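Side-chain contact in chitin oligosaccharide binding protein NagB2 (Paenibacillus sp. FPU-7, PDB 7EHU), which binds chitin oligosaccharides, N,N'-diacetylchitobiose and N,N',N''-triacetylchitotriose, as an extracellular solute-binding protein, probably delivering them to an ABC transporter: residues 366-369 with 370-373. Residues are numbered along the deposited sequence; the frame is centred on the assembly and turned at random.
Sequences EAAP and LTKA
The carbonyl oxygen of Ala368 takes the amide of Lys372 in a nearly straight bond, 3.0 Å from Lys372 N to Ala368 O, with an N-H...O angle of 159°. Thr371 N lies 3.1 Å from the same Ala368 O, and Thr371 CB flanks that oxygen at 3.7 Å. One residue further on, Ala373 N donates to Pro369 O over 3.0 Å, its nitrogen tilted 22° from the carbonyl plane. These two i to i+4 bonds open helix 369-379, with Ala368 in the N-cap position and Pro369 in the first turn. Proline suits that place: its ring nitrogen carries no hydrogen, and the first turn of a helix asks for no backbone N-H there. Ala368 has only a methyl group, so no side-chain oxygen of its own caps the helix; its CB stays 4.3 Å from Thr371 OG1. That hydroxyl stands beside its own backbone N (chi1 -68°) and hydrogen-bonds to Asn353 OD1, tying the first turn back to the residue just after the preceding helix, 342-352. On the outer side, Lys372 CB rests 3.4 Å from Pro369 O, after which the extended chain runs off from the turn and carries its ammonium away from the carbonyls. Leu370 leaves the turn in another direction: with CG anti to the backbone N, its side chain packs on Thr279, Ile282 and Leu283 of helix 279-283. The Leu370 side chain lies about 11 Å from a bound N-acetylglucosamine of the chitin oligosaccharide.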
loop_
_atom_site.group_PDB
_atom_site.type_symbol
_atom_site.label_atom_id
_atom_site.label_comp_id
_atom_site.label_asym_id
_atom_site.label_seq_id
_atom_site.Cartn_x
_atom_site.Cartn_y
_atom_site.Cartn_z
ATOM N N GLU A 366 -15.603 16.237 -12.792
ATOM C CA GLU A 366 -16.451 15.648 -11.746
ATOM C C GLU A 366 -15.546 14.989 -10.697
ATOM O O GLU A 366 -15.296 13.784 -10.701
ATOM C CB GLU A 366 -17.458 14.646 -12.339
ATOM C CG GLU A 366 -16.776 13.479 -13.054
ATOM C CD GLU A 366 -17.693 12.368 -13.556
ATOM O OE1 GLU A 366 -18.930 12.442 -13.392
ATOM O OE2 GLU A 366 -17.131 11.353 -14.033
ATOM N N ALA A 367 -15.065 15.800 -9.764
ATOM C CA ALA A 367 -14.172 15.304 -8.725
ATOM C C ALA A 367 -14.956 14.618 -7.602
ATOM O O ALA A 367 -16.054 15.028 -7.216
ATOM C CB ALA A 367 -13.287 16.433 -8.187
ATOM N N ALA A 368 -14.425 13.606 -7.113
ATOM C CA ALA A 368 -15.239 12.775 -6.246
ATOM C C ALA A 368 -15.129 13.246 -4.786
ATOM O O ALA A 368 -14.016 13.511 -4.299
ATOM C CB ALA A 368 -14.779 11.332 -6.447
ATOM N N PRO A 369 -16.259 13.417 -4.079
ATOM C CA PRO A 369 -16.199 13.861 -2.680
ATOM C C PRO A 369 -15.274 13.055 -1.777
ATOM O O PRO A 369 -14.604 13.614 -0.897
ATOM C CB PRO A 369 -17.658 13.723 -2.212
ATOM C CG PRO A 369 -18.483 13.822 -3.419
ATOM C CD PRO A 369 -17.644 13.402 -4.597
ATOM N N LEU A 370 -15.246 11.740 -1.935
ATOM C CA LEU A 370 -14.420 10.936 -1.037
ATOM C C LEU A 370 -12.939 11.212 -1.291
ATOM O O LEU A 370 -12.143 11.308 -0.349
ATOM C CB LEU A 370 -14.752 9.457 -1.217
ATOM C CG LEU A 370 -13.978 8.474 -0.343
ATOM C CD1 LEU A 370 -14.079 8.825 1.129
ATOM C CD2 LEU A 370 -14.479 7.052 -0.607
ATOM N N THR A 371 -12.554 11.379 -2.553
ATOM C CA THR A 371 -11.164 11.721 -2.844
ATOM C C THR A 371 -10.828 13.112 -2.304
ATOM O O THR A 371 -9.711 13.335 -1.824
ATOM C CB THR A 371 -10.929 11.561 -4.348
ATOM O OG1 THR A 371 -11.020 10.155 -4.647
ATOM C CG2 THR A 371 -9.554 12.074 -4.783
ATOM N N LYS A 372 -11.788 14.047 -2.337
ATOM C CA LYS A 372 -11.565 15.358 -1.734
ATOM C C LYS A 372 -11.293 15.209 -0.239
ATOM O O LYS A 372 -10.391 15.856 0.304
ATOM C CB LYS A 372 -12.772 16.271 -1.991
ATOM C CG LYS A 372 -12.658 17.674 -1.346
ATOM C CD LYS A 372 -13.936 18.503 -1.515
ATOM C CE LYS A 372 -13.759 19.962 -1.083
ATOM N NZ LYS A 372 -15.054 20.697 -0.920
ATOM N N ALA A 373 -12.060 14.347 0.440
ATOM C CA ALA A 373 -11.857 14.136 1.870
ATOM C C ALA A 373 -10.499 13.500 2.163
ATOM O O ALA A 373 -9.839 13.862 3.144
ATOM C CB ALA A 373 -12.984 13.270 2.430
#